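Local coordinates for fiber protein (Human adenovirus 21, PDB 3L88) that forms the trimeric knob of the viral fiber, which binds CD46 and probably attaches the virion to host cells through this receptor, at residues I24-L37 against Y49-M62. Numbering follows the deposited sequence.
Sequences IVENTDTNDGKLTL and YVSLVGVSDTVNQM
Lys34 and Val53 exchange two backbone hydrogen bonds, Lys34 N to Val53 O at 2.7 Å and Val53 N to Lys34 O at 2.9 Å, and Thr36 and Ser51 repeat the pattern. Such reciprocal pairs, with strand axes at 166°, define the antiparallel hairpin of strands 33-42 and 45-54 in one of the two antiparallel sheets of the knob's beta sandwich. A fifth bond, Val55 N to Asp32 O, reaches past the paired strands; its donor stands 50° out of the carbonyl plane.

Apolar contacts follow on one face. Leu35 CD1 meets Val50 CG2 at 3.7 Å, and Leu37 CD1 meets Val50 CB at a slant; with Leu52 these side chains pack on strands 67-76 and 165-174 of the opposing sheet, making this the sandwich interior. Farther along, Ile24 CD1 sits against both methyls of Val59, 3.6 Å from CG1, the two side chains crossing at about a right angle. On the other face the extended Lys34 chain passes Val55 CG2, while Thr36 and Tyr49 face a second subunit, where Tyr49 OH is hydrogen-bonded to Tyr118 OH of that subunit.

Polar groups shape the loops. With CG between its backbone N and carbonyl carbon (chi1 57°), Asp32 turns its carboxylate back to Ile24 N (OD1, 2.7 Å) and Val25 N (OD2, 3.1 Å), both on syn lone pairs. Ser56 OG accepts from Val59 N at 3.2 Å, an ST motif that probably steadies the turn carrying Val59.

Gripped by two amides, the Asp32 carboxylate probably stays ionised despite burial, and its grip probably helps keep Ile24 against Val59, so that the apolar interior continues past the hairpin's open end.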
# COMPACT_ATOMS: atom_id res chain seq x y z
N ILE C 24 6.51 -17.20 -17.70
CA ILE C 24 7.25 -17.37 -16.46
C ILE C 24 8.52 -18.20 -16.68
O ILE C 24 9.61 -17.80 -16.26
CB ILE C 24 6.38 -18.02 -15.38
CG1 ILE C 24 5.26 -17.07 -14.96
CG2 ILE C 24 7.22 -18.47 -14.19
CD1 ILE C 24 4.09 -17.74 -14.27
N VAL C 25 8.37 -19.34 -17.34
CA VAL C 25 9.52 -20.18 -17.67
C VAL C 25 10.15 -19.72 -18.98
O VAL C 25 9.56 -19.89 -20.04
CB VAL C 25 9.11 -21.66 -17.79
CG1 VAL C 25 10.28 -22.50 -18.32
CG2 VAL C 25 8.63 -22.18 -16.45
N GLU C 26 11.34 -19.16 -18.88
CA GLU C 26 11.99 -18.50 -20.02
C GLU C 26 11.76 -19.20 -21.35
O GLU C 26 11.30 -18.59 -22.31
CB GLU C 26 13.49 -18.34 -19.76
CG GLU C 26 14.08 -17.07 -20.33
CD GLU C 26 13.62 -15.83 -19.59
OE1 GLU C 26 13.52 -15.89 -18.34
OE2 GLU C 26 13.35 -14.80 -20.25
N ASN C 27 12.08 -20.49 -21.41
CA ASN C 27 12.22 -21.19 -22.69
C ASN C 27 11.00 -22.02 -23.08
O ASN C 27 11.12 -23.02 -23.79
CB ASN C 27 13.48 -22.07 -22.68
CG ASN C 27 13.27 -23.40 -21.97
OD1 ASN C 27 14.07 -24.32 -22.11
ND2 ASN C 27 12.19 -23.50 -21.20
N THR C 28 9.83 -21.59 -22.62
CA THR C 28 8.57 -22.26 -22.91
C THR C 28 8.05 -21.87 -24.30
O THR C 28 8.37 -20.80 -24.81
CB THR C 28 7.52 -21.88 -21.86
OG1 THR C 28 6.27 -22.49 -22.17
CG2 THR C 28 7.35 -20.37 -21.83
N ASP C 29 7.25 -22.75 -24.90
CA ASP C 29 6.64 -22.46 -26.19
C ASP C 29 5.34 -21.67 -26.03
O ASP C 29 5.00 -20.85 -26.87
CB ASP C 29 6.38 -23.75 -26.97
N THR C 30 4.64 -21.92 -24.93
CA THR C 30 3.33 -21.32 -24.71
C THR C 30 3.32 -20.38 -23.51
O THR C 30 4.04 -20.61 -22.54
CB THR C 30 2.25 -22.40 -24.47
OG1 THR C 30 2.62 -23.60 -25.16
CG2 THR C 30 0.91 -21.92 -24.97
N ASN C 31 2.50 -19.34 -23.58
CA ASN C 31 2.25 -18.48 -22.43
C ASN C 31 1.75 -19.30 -21.25
O ASN C 31 0.79 -20.06 -21.37
CB ASN C 31 1.24 -17.39 -22.77
CG ASN C 31 1.73 -16.46 -23.86
OD1 ASN C 31 2.89 -16.52 -24.27
ND2 ASN C 31 0.84 -15.59 -24.35
N ASP C 32 2.43 -19.18 -20.11
CA ASP C 32 2.18 -20.07 -18.99
C ASP C 32 1.73 -19.31 -17.74
O ASP C 32 1.70 -19.86 -16.64
CB ASP C 32 3.41 -20.93 -18.70
CG ASP C 32 4.66 -20.11 -18.43
OD1 ASP C 32 4.55 -18.87 -18.33
OD2 ASP C 32 5.74 -20.70 -18.29
N GLY C 33 1.33 -18.06 -17.92
CA GLY C 33 0.84 -17.26 -16.82
C GLY C 33 -0.09 -16.15 -17.27
O GLY C 33 0.04 -15.64 -18.39
N LYS C 34 -1.05 -15.81 -16.41
CA LYS C 34 -1.93 -14.67 -16.65
C LYS C 34 -1.55 -13.53 -15.71
O LYS C 34 -1.77 -13.62 -14.50
CB LYS C 34 -3.39 -15.05 -16.41
CG LYS C 34 -3.91 -16.15 -17.32
CD LYS C 34 -5.22 -16.71 -16.77
CE LYS C 34 -5.94 -17.58 -17.79
NZ LYS C 34 -7.22 -18.11 -17.26
N LEU C 35 -0.95 -12.49 -16.27
CA LEU C 35 -0.56 -11.32 -15.50
C LEU C 35 -1.64 -10.24 -15.56
O LEU C 35 -2.02 -9.78 -16.64
CB LEU C 35 0.77 -10.76 -16.02
CG LEU C 35 1.24 -9.47 -15.34
CD1 LEU C 35 1.74 -9.75 -13.92
CD2 LEU C 35 2.32 -8.78 -16.17
N THR C 36 -2.13 -9.84 -14.39
CA THR C 36 -3.03 -8.70 -14.31
C THR C 36 -2.27 -7.48 -13.81
O THR C 36 -1.74 -7.47 -12.70
CB THR C 36 -4.23 -8.98 -13.38
OG1 THR C 36 -5.01 -10.05 -13.91
CG2 THR C 36 -5.11 -7.75 -13.26
N LEU C 37 -2.20 -6.46 -14.65
CA LEU C 37 -1.46 -5.26 -14.32
C LEU C 37 -2.26 -4.02 -14.69
O LEU C 37 -2.70 -3.88 -15.83
CB LEU C 37 -0.11 -5.25 -15.04
CG LEU C 37 0.73 -3.98 -14.86
CD1 LEU C 37 1.23 -3.87 -13.43
CD2 LEU C 37 1.89 -3.95 -15.83
N TYR C 49 -1.27 -1.82 -9.67
CA TYR C 49 -1.96 -2.99 -9.15
C TYR C 49 -1.48 -4.18 -9.97
O TYR C 49 -1.58 -4.18 -11.20
CB TYR C 49 -3.47 -2.80 -9.30
CG TYR C 49 -4.32 -4.00 -8.94
CD1 TYR C 49 -4.35 -5.13 -9.76
CD2 TYR C 49 -5.18 -3.97 -7.84
CE1 TYR C 49 -5.16 -6.21 -9.46
CE2 TYR C 49 -5.99 -5.05 -7.53
CZ TYR C 49 -5.97 -6.17 -8.34
OH TYR C 49 -6.77 -7.24 -8.03
N VAL C 50 -0.94 -5.18 -9.29
CA VAL C 50 -0.37 -6.34 -9.98
C VAL C 50 -0.69 -7.65 -9.27
O VAL C 50 -0.51 -7.77 -8.06
CB VAL C 50 1.16 -6.19 -10.18
CG1 VAL C 50 1.89 -6.28 -8.85
CG2 VAL C 50 1.68 -7.24 -11.15
N SER C 51 -1.17 -8.63 -10.03
CA SER C 51 -1.34 -9.99 -9.53
C SER C 51 -1.13 -11.02 -10.63
O SER C 51 -1.35 -10.74 -11.81
CB SER C 51 -2.73 -10.16 -8.89
OG SER C 51 -3.75 -10.15 -9.87
N LEU C 52 -0.75 -12.23 -10.23
CA LEU C 52 -0.36 -13.27 -11.18
C LEU C 52 -1.11 -14.58 -10.95
O LEU C 52 -1.26 -15.03 -9.81
CB LEU C 52 1.15 -13.50 -11.10
CG LEU C 52 1.80 -14.53 -12.04
CD1 LEU C 52 1.71 -14.08 -13.49
CD2 LEU C 52 3.24 -14.76 -11.63
N VAL C 53 -1.57 -15.20 -12.03
CA VAL C 53 -2.14 -16.55 -11.98
C VAL C 53 -1.39 -17.50 -12.91
O VAL C 53 -1.19 -17.19 -14.09
CB VAL C 53 -3.63 -16.54 -12.37
CG1 VAL C 53 -4.21 -17.95 -12.30
CG2 VAL C 53 -4.41 -15.60 -11.47
N GLY C 54 -0.97 -18.65 -12.39
CA GLY C 54 -0.22 -19.62 -13.17
C GLY C 54 -1.11 -20.49 -14.04
O GLY C 54 -2.23 -20.81 -13.67
N VAL C 55 -0.61 -20.86 -15.22
CA VAL C 55 -1.41 -21.62 -16.17
C VAL C 55 -0.88 -23.04 -16.42
O VAL C 55 -1.62 -24.01 -16.33
CB VAL C 55 -1.54 -20.89 -17.52
CG1 VAL C 55 -2.21 -21.79 -18.55
CG2 VAL C 55 -2.33 -19.60 -17.35
N SER C 56 0.41 -23.14 -16.74
CA SER C 56 1.01 -24.42 -17.08
C SER C 56 1.25 -25.27 -15.84
O SER C 56 1.30 -24.76 -14.73
CB SER C 56 2.32 -24.21 -17.84
OG SER C 56 3.40 -23.99 -16.94
N ASP C 57 1.40 -26.57 -16.05
CA ASP C 57 1.69 -27.50 -14.97
C ASP C 57 3.02 -27.18 -14.28
O ASP C 57 3.14 -27.33 -13.06
CB ASP C 57 1.73 -28.94 -15.49
CG ASP C 57 0.34 -29.52 -15.69
OD1 ASP C 57 -0.65 -28.77 -15.55
OD2 ASP C 57 0.24 -30.74 -15.96
N THR C 58 4.00 -26.74 -15.05
CA THR C 58 5.31 -26.43 -14.50
C THR C 58 5.22 -25.27 -13.51
O THR C 58 5.76 -25.34 -12.40
CB THR C 58 6.31 -26.07 -15.61
OG1 THR C 58 6.24 -27.05 -16.65
CG2 THR C 58 7.72 -26.04 -15.06
N VAL C 59 4.54 -24.20 -13.92
CA VAL C 59 4.32 -23.05 -13.06
C VAL C 59 3.58 -23.48 -11.80
O VAL C 59 3.97 -23.14 -10.69
CB VAL C 59 3.53 -21.94 -13.79
CG1 VAL C 59 3.09 -20.87 -12.82
CG2 VAL C 59 4.37 -21.34 -14.90
N ASN C 60 2.53 -24.27 -11.98
CA ASN C 60 1.66 -24.66 -10.87
C ASN C 60 2.22 -25.81 -10.03
O ASN C 60 1.53 -26.36 -9.18
CB ASN C 60 0.26 -25.00 -11.39
CG ASN C 60 -0.47 -23.79 -11.95
OD1 ASN C 60 -0.28 -22.67 -11.49
ND2 ASN C 60 -1.30 -24.01 -12.96
N GLN C 61 3.49 -26.13 -10.24
CA GLN C 61 4.20 -27.07 -9.37
C GLN C 61 5.40 -26.41 -8.69
O GLN C 61 6.08 -27.05 -7.89
CB GLN C 61 4.65 -28.30 -10.16
CG GLN C 61 3.54 -29.31 -10.39
CD GLN C 61 3.97 -30.45 -11.29
OE1 GLN C 61 4.46 -30.23 -12.40
NE2 GLN C 61 3.77 -31.68 -10.82
N MET C 62 5.63 -25.14 -9.00
CA MET C 62 6.76 -24.42 -8.43
C MET C 62 6.68 -24.34 -6.91
O MET C 62 7.69 -24.46 -6.22
CB MET C 62 6.88 -23.02 -9.04
CG MET C 62 7.25 -23.02 -10.51
SD MET C 62 7.60 -21.38 -11.17
CE MET C 62 9.16 -21.03 -10.36